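Local coordinates for protein MDM10 isoform 1 (Saccharomyces cerevisiae, PDB 7BTX) that forms part of the ERMES complex that tethers mitochondria to the endoplasmic reticulum and acts in late assembly of the TOM complex of the mitochondrial outer membrane, at residues I43-S48 against L59-R64; V181-F186 against I198-D203; K139-G144 against E154-K159. All blocks are in the same frame, centred on the assembly; numbering follows the deposited sequence.

Interaction 1. Residues I43-S48 against L59-R64; sequences IHLQIS and LDFSTR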
loop_
_atom_site.group_PDB
_atom_site.type_symbol
_atom_site.label_atom_id
_atom_site.label_comp_id
_atom_site.label_asym_id
_atom_site.label_seq_id
_atom_site.Cartn_x
_atom_site.Cartn_y
_atom_site.Cartn_z
ATOM N N ILE D 43 -8.721 13.789 5.925
ATOM C CA ILE D 43 -9.828 13.399 6.791
ATOM C C ILE D 43 -9.378 12.242 7.666
ATOM O O ILE D 43 -8.883 11.227 7.166
ATOM C CB ILE D 43 -11.065 13.023 5.966
ATOM C CG1 ILE D 43 -11.262 14.011 4.820
ATOM C CG2 ILE D 43 -12.290 12.973 6.853
ATOM C CD1 ILE D 43 -11.633 15.398 5.266
ATOM N N HIS D 44 -9.547 12.389 8.976
ATOM C CA HIS D 44 -8.945 11.477 9.939
ATOM C C HIS D 44 -9.967 11.159 11.014
ATOM O O HIS D 44 -10.497 12.071 11.651
ATOM C CB HIS D 44 -7.684 12.095 10.543
ATOM C CG HIS D 44 -6.916 11.169 11.428
ATOM N ND1 HIS D 44 -5.811 10.473 10.991
ATOM C CD2 HIS D 44 -7.080 10.835 12.729
ATOM C CE1 HIS D 44 -5.336 9.737 11.980
ATOM N NE2 HIS D 44 -6.087 9.941 13.046
ATOM N N LEU D 45 -10.253 9.878 11.213
ATOM C CA LEU D 45 -11.197 9.437 12.226
ATOM C C LEU D 45 -10.446 8.724 13.338
ATOM O O LEU D 45 -9.377 8.157 13.114
ATOM C CB LEU D 45 -12.263 8.506 11.645
ATOM C CG LEU D 45 -13.409 9.096 10.818
ATOM C CD1 LEU D 45 -13.010 9.398 9.382
ATOM C CD2 LEU D 45 -14.602 8.179 10.847
ATOM N N GLN D 46 -11.009 8.761 14.542
ATOM C CA GLN D 46 -10.364 8.150 15.692
ATOM C C GLN D 46 -11.414 7.815 16.737
ATOM O O GLN D 46 -12.293 8.625 17.016
ATOM C CB GLN D 46 -9.293 9.068 16.287
ATOM C CG GLN D 46 -8.708 8.567 17.587
ATOM C CD GLN D 46 -7.421 9.238 17.951
ATOM O OE1 GLN D 46 -6.921 10.086 17.219
ATOM N NE2 GLN D 46 -6.867 8.860 19.090
ATOM N N ILE D 47 -11.329 6.616 17.299
ATOM C CA ILE D 47 -12.182 6.213 18.406
ATOM C C ILE D 47 -11.297 5.606 19.483
ATOM O O ILE D 47 -10.402 4.812 19.183
ATOM C CB ILE D 47 -13.294 5.246 17.942
ATOM C CG1 ILE D 47 -14.023 4.607 19.127
ATOM C CG2 ILE D 47 -12.760 4.234 16.945
ATOM C CD1 ILE D 47 -15.369 4.060 18.786
ATOM N N SER D 48 -11.505 6.027 20.727
ATOM C CA SER D 48 -10.727 5.565 21.861
ATOM C C SER D 48 -11.662 4.996 22.917
ATOM O O SER D 48 -12.843 5.334 22.976
ATOM C CB SER D 48 -9.880 6.692 22.453
ATOM O OG SER D 48 -9.164 6.244 23.587
ATOM N N LEU D 59 -7.866 3.626 18.264
ATOM C CA LEU D 59 -7.890 3.203 16.870
ATOM C C LEU D 59 -8.087 4.429 16.007
ATOM O O LEU D 59 -8.961 5.244 16.291
ATOM C CB LEU D 59 -9.006 2.196 16.608
ATOM C CG LEU D 59 -9.197 1.572 15.227
ATOM C CD1 LEU D 59 -9.646 0.212 15.452
ATOM C CD2 LEU D 59 -10.257 2.263 14.400
ATOM N N ASP D 60 -7.302 4.541 14.946
ATOM C CA ASP D 60 -7.476 5.629 14.005
ATOM C C ASP D 60 -7.253 5.134 12.590
ATOM O O ASP D 60 -6.475 4.211 12.349
ATOM C CB ASP D 60 -6.531 6.794 14.299
ATOM C CG ASP D 60 -5.120 6.344 14.567
ATOM O OD1 ASP D 60 -4.932 5.150 14.851
ATOM O OD2 ASP D 60 -4.194 7.177 14.485
ATOM N N PHE D 61 -7.957 5.760 11.656
ATOM C CA PHE D 61 -7.707 5.565 10.239
ATOM C C PHE D 61 -7.990 6.876 9.533
ATOM O O PHE D 61 -8.891 7.618 9.924
ATOM C CB PHE D 61 -8.556 4.432 9.642
ATOM C CG PHE D 61 -10.037 4.677 9.671
ATOM C CD1 PHE D 61 -10.775 4.405 10.811
ATOM C CD2 PHE D 61 -10.698 5.133 8.543
ATOM C CE1 PHE D 61 -12.138 4.613 10.838
ATOM C CE2 PHE D 61 -12.058 5.346 8.563
ATOM C CZ PHE D 61 -12.781 5.082 9.711
ATOM N N SER D 62 -7.213 7.157 8.504
ATOM C CA SER D 62 -7.403 8.338 7.689
ATOM C C SER D 62 -7.615 7.923 6.243
ATOM O O SER D 62 -7.721 6.741 5.920
ATOM C CB SER D 62 -6.209 9.284 7.821
ATOM O OG SER D 62 -5.029 8.676 7.336
ATOM N N THR D 63 -7.702 8.919 5.364
ATOM C CA THR D 63 -7.669 8.629 3.937
ATOM C C THR D 63 -6.255 8.276 3.497
ATOM O O THR D 63 -6.056 7.366 2.686
ATOM C CB THR D 63 -8.202 9.817 3.143
ATOM O OG1 THR D 63 -7.294 10.915 3.266
ATOM C CG2 THR D 63 -9.566 10.234 3.660
ATOM N N ARG D 64 -5.260 8.980 4.033
ATOM C CA ARG D 64 -3.866 8.735 3.687
ATOM C C ARG D 64 -3.362 7.426 4.274
ATOM O O ARG D 64 -2.594 6.705 3.629
ATOM C CB ARG D 64 -2.985 9.885 4.176
ATOM C CG ARG D 64 -3.290 11.225 3.539
ATOM C CD ARG D 64 -2.624 11.381 2.183
ATOM N NE ARG D 64 -3.026 12.619 1.522
ATOM C CZ ARG D 64 -2.468 13.806 1.740
ATOM N NH1 ARG D 64 -2.905 14.873 1.087
ATOM N NH2 ARG D 64 -1.471 13.931 2.604
#

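Interaction 2. Residues V181-F186 against I198-D203; sequences VLTCYF and IFSTSD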
loop_
_atom_site.group_PDB
_atom_site.type_symbol
_atom_site.label_atom_id
_atom_site.label_comp_id
_atom_site.label_asym_id
_atom_site.label_seq_id
_atom_site.Cartn_x
_atom_site.Cartn_y
_atom_site.Cartn_z
ATOM N N VAL D 181 15.465 4.751 22.851
ATOM C CA VAL D 181 15.806 5.980 23.560
ATOM C C VAL D 181 15.273 5.900 24.981
ATOM O O VAL D 181 14.077 5.686 25.189
ATOM C CB VAL D 181 15.243 7.209 22.827
ATOM C CG1 VAL D 181 15.291 8.429 23.711
ATOM C CG2 VAL D 181 16.018 7.464 21.563
ATOM N N LEU D 182 16.146 6.079 25.968
ATOM C CA LEU D 182 15.772 5.958 27.370
ATOM C C LEU D 182 16.324 7.148 28.133
ATOM O O LEU D 182 17.532 7.224 28.370
ATOM C CB LEU D 182 16.304 4.654 27.957
ATOM C CG LEU D 182 15.914 4.374 29.397
ATOM C CD1 LEU D 182 14.424 4.161 29.479
ATOM C CD2 LEU D 182 16.661 3.156 29.889
ATOM N N THR D 183 15.446 8.068 28.527
ATOM C CA THR D 183 15.850 9.320 29.145
ATOM C C THR D 183 15.342 9.409 30.576
ATOM O O THR D 183 14.233 8.973 30.884
ATOM C CB THR D 183 15.334 10.523 28.368
ATOM O OG1 THR D 183 13.941 10.674 28.625
ATOM C CG2 THR D 183 15.526 10.336 26.890
ATOM N N CYS D 184 16.161 9.998 31.443
ATOM C CA CYS D 184 15.850 10.181 32.851
ATOM C C CYS D 184 15.685 11.660 33.170
ATOM O O CYS D 184 16.348 12.518 32.589
ATOM C CB CYS D 184 16.949 9.588 33.734
ATOM S SG CYS D 184 17.182 7.820 33.548
ATOM N N TYR D 185 14.792 11.957 34.110
ATOM C CA TYR D 185 14.518 13.335 34.520
ATOM C C TYR D 185 14.495 13.363 36.041
ATOM O O TYR D 185 13.501 12.972 36.652
ATOM C CB TYR D 185 13.193 13.862 33.978
ATOM C CG TYR D 185 13.062 13.948 32.483
ATOM C CD1 TYR D 185 12.789 12.823 31.726
ATOM C CD2 TYR D 185 13.169 15.164 31.833
ATOM C CE1 TYR D 185 12.660 12.900 30.372
ATOM C CE2 TYR D 185 13.043 15.250 30.469
ATOM C CZ TYR D 185 12.789 14.108 29.745
ATOM O OH TYR D 185 12.654 14.170 28.381
ATOM N N PHE D 186 15.570 13.831 36.647
ATOM C CA PHE D 186 15.542 14.184 38.054
ATOM C C PHE D 186 15.246 15.668 38.164
ATOM O O PHE D 186 15.791 16.469 37.406
ATOM C CB PHE D 186 16.873 13.852 38.717
ATOM C CG PHE D 186 16.863 14.017 40.196
ATOM C CD1 PHE D 186 16.308 13.047 41.005
ATOM C CD2 PHE D 186 17.407 15.146 40.782
ATOM C CE1 PHE D 186 16.299 13.196 42.364
ATOM C CE2 PHE D 186 17.395 15.303 42.145
ATOM C CZ PHE D 186 16.844 14.328 42.934
ATOM N N ILE D 198 18.569 16.350 33.447
ATOM C CA ILE D 198 18.110 15.427 32.420
ATOM C C ILE D 198 19.299 14.648 31.881
ATOM O O ILE D 198 20.309 15.233 31.482
ATOM C CB ILE D 198 17.392 16.185 31.295
ATOM C CG1 ILE D 198 16.241 17.008 31.858
ATOM C CG2 ILE D 198 16.884 15.225 30.247
ATOM C CD1 ILE D 198 16.490 18.483 31.879
ATOM N N PHE D 199 19.186 13.328 31.873
ATOM C CA PHE D 199 20.127 12.465 31.177
ATOM C C PHE D 199 19.349 11.678 30.141
ATOM O O PHE D 199 18.243 11.214 30.418
ATOM C CB PHE D 199 20.841 11.516 32.138
ATOM C CG PHE D 199 21.699 10.496 31.449
ATOM C CD1 PHE D 199 22.899 10.865 30.868
ATOM C CD2 PHE D 199 21.309 9.170 31.381
ATOM C CE1 PHE D 199 23.690 9.934 30.231
ATOM C CE2 PHE D 199 22.099 8.233 30.748
ATOM C CZ PHE D 199 23.290 8.616 30.173
ATOM N N SER D 200 19.919 11.530 28.957
ATOM C CA SER D 200 19.259 10.839 27.864
ATOM C C SER D 200 20.161 9.729 27.347
ATOM O O SER D 200 21.217 9.447 27.904
ATOM C CB SER D 200 18.900 11.817 26.749
ATOM O OG SER D 200 18.574 11.117 25.565
ATOM N N THR D 201 19.726 9.088 26.269
ATOM C CA THR D 201 20.562 8.119 25.576
ATOM C C THR D 201 20.483 8.391 24.074
ATOM O O THR D 201 20.600 7.478 23.250
ATOM C CB THR D 201 20.141 6.685 25.938
ATOM O OG1 THR D 201 19.810 6.640 27.327
ATOM C CG2 THR D 201 21.303 5.709 25.779
ATOM N N SER D 202 20.248 9.649 23.701
ATOM C CA SER D 202 20.203 9.994 22.287
ATOM C C SER D 202 21.609 10.030 21.703
ATOM O O SER D 202 21.957 9.209 20.850
ATOM C CB SER D 202 19.498 11.337 22.093
ATOM O OG SER D 202 20.074 12.334 22.917
ATOM N N ASP D 203 22.440 10.964 22.162
ATOM C CA ASP D 203 23.860 10.823 21.886
ATOM C C ASP D 203 24.518 10.164 23.087
ATOM O O ASP D 203 24.878 8.984 23.047
ATOM C CB ASP D 203 24.486 12.193 21.620
ATOM C CG ASP D 203 24.367 12.620 20.174
ATOM O OD1 ASP D 203 23.835 11.838 19.358
ATOM O OD2 ASP D 203 24.807 13.743 19.853
#

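Interaction 3. Residues K139-G144 against E154-K159; sequences KSLYYG and EAMIIK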
loop_
_atom_site.group_PDB
_atom_site.type_symbol
_atom_site.label_atom_id
_atom_site.label_comp_id
_atom_site.label_asym_id
_atom_site.label_seq_id
_atom_site.Cartn_x
_atom_site.Cartn_y
_atom_site.Cartn_z
ATOM N N LYS D 139 3.681 9.351 45.652
ATOM C CA LYS D 139 2.879 8.878 44.539
ATOM C C LYS D 139 3.770 8.287 43.456
ATOM O O LYS D 139 4.990 8.451 43.464
ATOM C CB LYS D 139 2.039 10.016 43.965
ATOM C CG LYS D 139 1.103 10.644 44.973
ATOM C CD LYS D 139 0.147 9.609 45.535
ATOM C CE LYS D 139 -0.970 10.245 46.338
ATOM N NZ LYS D 139 -1.819 9.208 46.980
ATOM N N SER D 140 3.144 7.577 42.525
ATOM C CA SER D 140 3.859 7.015 41.392
ATOM C C SER D 140 2.906 6.905 40.217
ATOM O O SER D 140 1.689 6.872 40.387
ATOM C CB SER D 140 4.460 5.645 41.708
ATOM O OG SER D 140 5.449 5.738 42.715
ATOM N N LEU D 141 3.478 6.859 39.019
ATOM C CA LEU D 141 2.718 6.640 37.797
ATOM C C LEU D 141 3.475 5.649 36.942
ATOM O O LEU D 141 4.683 5.791 36.752
ATOM C CB LEU D 141 2.479 7.945 37.033
ATOM C CG LEU D 141 1.628 7.890 35.763
ATOM C CD1 LEU D 141 0.761 9.087 35.699
ATOM C CD2 LEU D 141 2.484 7.887 34.518
ATOM N N TYR D 142 2.769 4.652 36.434
ATOM C CA TYR D 142 3.315 3.712 35.475
ATOM C C TYR D 142 2.476 3.759 34.213
ATOM O O TYR D 142 1.252 3.652 34.258
ATOM C CB TYR D 142 3.342 2.297 36.044
ATOM C CG TYR D 142 4.188 2.176 37.281
ATOM C CD1 TYR D 142 3.633 2.328 38.543
ATOM C CD2 TYR D 142 5.543 1.925 37.186
ATOM C CE1 TYR D 142 4.405 2.232 39.669
ATOM C CE2 TYR D 142 6.321 1.820 38.308
ATOM C CZ TYR D 142 5.748 1.976 39.543
ATOM O OH TYR D 142 6.529 1.872 40.663
ATOM N N TYR D 143 3.146 3.942 33.084
ATOM C CA TYR D 143 2.448 4.098 31.818
ATOM C C TYR D 143 3.240 3.361 30.760
ATOM O O TYR D 143 4.464 3.469 30.726
ATOM C CB TYR D 143 2.290 5.572 31.455
ATOM C CG TYR D 143 1.842 5.823 30.037
ATOM C CD1 TYR D 143 0.511 5.677 29.675
ATOM C CD2 TYR D 143 2.746 6.225 29.064
ATOM C CE1 TYR D 143 0.099 5.906 28.387
ATOM C CE2 TYR D 143 2.343 6.448 27.777
ATOM C CZ TYR D 143 1.022 6.292 27.446
ATOM O OH TYR D 143 0.629 6.529 26.159
ATOM N N GLY D 144 2.549 2.611 29.910
ATOM C CA GLY D 144 3.174 1.983 28.773
ATOM C C GLY D 144 2.178 1.904 27.636
ATOM O O GLY D 144 0.973 1.902 27.846
ATOM N N GLU D 154 6.360 2.485 23.927
ATOM C CA GLU D 154 6.716 3.682 24.669
ATOM C C GLU D 154 6.366 3.448 26.128
ATOM O O GLU D 154 5.486 2.642 26.433
ATOM C CB GLU D 154 6.017 4.917 24.096
ATOM C CG GLU D 154 4.677 5.256 24.693
ATOM C CD GLU D 154 4.046 6.456 24.033
ATOM O OE1 GLU D 154 4.579 6.905 23.000
ATOM O OE2 GLU D 154 3.019 6.949 24.539
ATOM N N ALA D 155 7.072 4.095 27.043
ATOM C CA ALA D 155 6.858 3.869 28.460
ATOM C C ALA D 155 7.189 5.136 29.229
ATOM O O ALA D 155 7.897 6.015 28.741
ATOM C CB ALA D 155 7.697 2.692 28.964
ATOM N N MET D 156 6.663 5.221 30.446
ATOM C CA MET D 156 6.921 6.350 31.325
ATOM C C MET D 156 6.669 5.968 32.773
ATOM O O MET D 156 5.578 5.514 33.119
ATOM C CB MET D 156 6.052 7.547 30.951
ATOM C CG MET D 156 6.315 8.767 31.798
ATOM S SD MET D 156 5.451 10.227 31.233
ATOM C CE MET D 156 3.764 9.738 31.527
ATOM N N ILE D 157 7.667 6.145 33.627
ATOM C CA ILE D 157 7.534 5.933 35.061
ATOM C C ILE D 157 7.815 7.256 35.742
ATOM O O ILE D 157 8.830 7.893 35.461
ATOM C CB ILE D 157 8.498 4.846 35.569
ATOM C CG1 ILE D 157 8.322 3.553 34.781
ATOM C CG2 ILE D 157 8.290 4.589 37.039
ATOM C CD1 ILE D 157 9.477 2.619 34.913
ATOM N N ILE D 158 6.916 7.681 36.618
ATOM C CA ILE D 158 7.104 8.881 37.421
ATOM C C ILE D 158 7.123 8.432 38.870
ATOM O O ILE D 158 6.276 7.638 39.286
ATOM C CB ILE D 158 6.001 9.918 37.189
ATOM C CG1 ILE D 158 5.799 10.178 35.706
ATOM C CG2 ILE D 158 6.342 11.213 37.868
ATOM C CD1 ILE D 158 4.563 10.967 35.429
ATOM N N LYS D 159 8.093 8.915 39.634
ATOM C CA LYS D 159 8.192 8.641 41.060
ATOM C C LYS D 159 8.379 9.966 41.775
ATOM O O LYS D 159 9.378 10.650 41.548
ATOM C CB LYS D 159 9.372 7.718 41.368
ATOM C CG LYS D 159 9.421 6.416 40.598
ATOM C CD LYS D 159 8.341 5.475 41.056
ATOM C CE LYS D 159 8.637 4.939 42.436
ATOM N NZ LYS D 159 7.532 4.066 42.905
#

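Interaction 1. Residues I43-S48 against L59-R64
Leu-45 covers one face of the Phe-61 ring, placing its CB 4.2 Å from the ring centroid of Phe-61 and 22° off the ring normal, a CH-pi contact displaced toward the rim. The two side chains run alongside each other in the same direction, and the CD2 branch of Leu-45 reaches CZ of Phe-61 at 3.8 Å. With chi1 at 64°, CG of Phe-61 sits between its own backbone N and carbonyl carbon, which swings the ring over toward the neighbouring strand.

The second flat group, the imidazole of His-44, projects from the other face of the sheet. The carbonyl O of Phe-61 lies above one face of this ring, again near the rim, while OD2 of Asp-60 approaches the edge in plane. Ring and carboxylate planes are turned 69° against each other, and NE2 of His-44 stays 3.6 Å from OD2 of Asp-60. At the other nitrogen, ND1 of His-44 meets CB of Ser-62 obliquely at 3.4 Å; the hydroxyl of Ser-62 is engaged elsewhere, with the backbone N of Ser-65.

Beyond Leu-45, on the same face, the side chains of Ile-47 and Leu-59 cross, with CG2 of Ile-47 4.1 Å from CD2 of Leu-59, and both residues also pack against the chain of another protein. Beneath the side chains, Leu-45 and Phe-61 exchange backbone hydrogen bonds, the one from Leu-45 N to Phe-61 O being 2.9 Å long, and Thr-63 N adds a bond to Ile-43 O. Gln-46 and Ser-48 bond through their backbones to Tyr-491 on the far side of strand 44-48. One strand of this antiparallel hairpin, 44-48, thus also pairs in parallel with the last strand, 491-492, the closure characteristic of mitochondrial outer-membrane beta barrels of the porin type.

Interaction 2. Residues V181-F186 against I198-D203
Ile-198 lies against Tyr-185 in an antiparallel beta hairpin of the barrel wall, and this pair makes the compact side of the contact. CG2 of Ile-198 sits over one face of the tyrosine ring, 4.2 Å from the centroid of Tyr-185, in a CH-pi contact, while CG1 of Ile-198 comes to 3.6 Å from CD2 of Tyr-185. The isoleucine directs CG2 opposite its backbone N (its CG1 torsion is -56°), so that both branches meet the ring. Arg-209 of strand 209-211 touches both residues.

The other face is looser. Cys-184 and Phe-199 form a hydrogen-bonded pair through their backbones, with a fairly straight bond from Cys-184 N to Phe-199 O (N-H...O angle 165°), yet their side chains do not meet, and Phe-199, like Leu-182, is exposed.

Toward Thr-201 the segment 198-203 leaves strand geometry, and side chains take over from backbone pairing. Ser-200 OG accepts from Ser-202 N at 2.9 Å, an ST turn, and packs on the methyl CG2 of Thr-183. Last, Thr-201 OG1 donates to Leu-182 O over 2.6 Å, tilted 21° from the carbonyl plane.

Interaction 3. Residues K139-G144 against E154-K159
Lys-159 arches back over strand 140-147 to give its ammonium to two hydroxyl groups: NZ of Lys-159 donates to OG of Ser-140 at 2.7 Å and, over a longer 3.3 Å, to OH of Tyr-142. The chain bends at chi2 and chi3, both -71°, and this double turn brings NZ back above the neighbouring strand. Cut back to an alanine, this position is likely to leave the hydroxyls of Ser-140 and Tyr-142 without their shared donor and the Tyr-142 ring freer to turn. That ring is also flanked by CG2 of Ile-157, which reaches CE2 of Tyr-142 at 3.6 Å.

The opposite face carries a second polar pair. Tyr-143 OH donates at 2.9 Å to Glu-154 OE2, which accepts through its anti lone pair, the one turned away from the other carboxylate oxygen. OE2 meets the tyrosine at its edge, in the ring plane, although the ring and the whole carboxylate are turned 52° apart. Alongside lie the apolar groups, where CD2 of Leu-141 touches CE of Met-156 at 3.7 Å and CD1 of Ile-158 at 3.8 Å.

What positions these side chains is regular antiparallel pairing: Leu-141 with Ile-158 and Tyr-143 with Met-156 are hydrogen-bonded pairs, each bonded in both directions. Further out, Phe-12 of helix 5-16 covers Leu-141 and Ile-158, and Met-5 of that helix touches Tyr-143. Strand 68-76 flanks the hairpin through backbone bonds to Tyr-142 and Gly-144, while strand 165-174 packs Lys-170 on Met-156 and Met-168 on Ile-158.

Overall arrangement
All three interactions join chain-adjacent antiparallel strands of one continuous barrel sheet, yet none touches another. Interactions 2 and 3 are near neighbours, with centres about 15 Å apart and strand 165-174 between their hairpins; interaction 1 lies about 27 Å from interaction 3, centre to centre, beside the parallel closing strand. Interaction 1 is a surface contact, while the other two are partly buried. Interaction 3 has the largest buried surface and the most polar side-chain bonding, and helix 5-16 backs its apolar face. Interaction 1 relies on backbone bonds and ring packing, without a side-chain hydrogen bond across it; interaction 2 frays into a turn, where a threonine hydroxyl, in place of a backbone N-H, bonds to the facing strand.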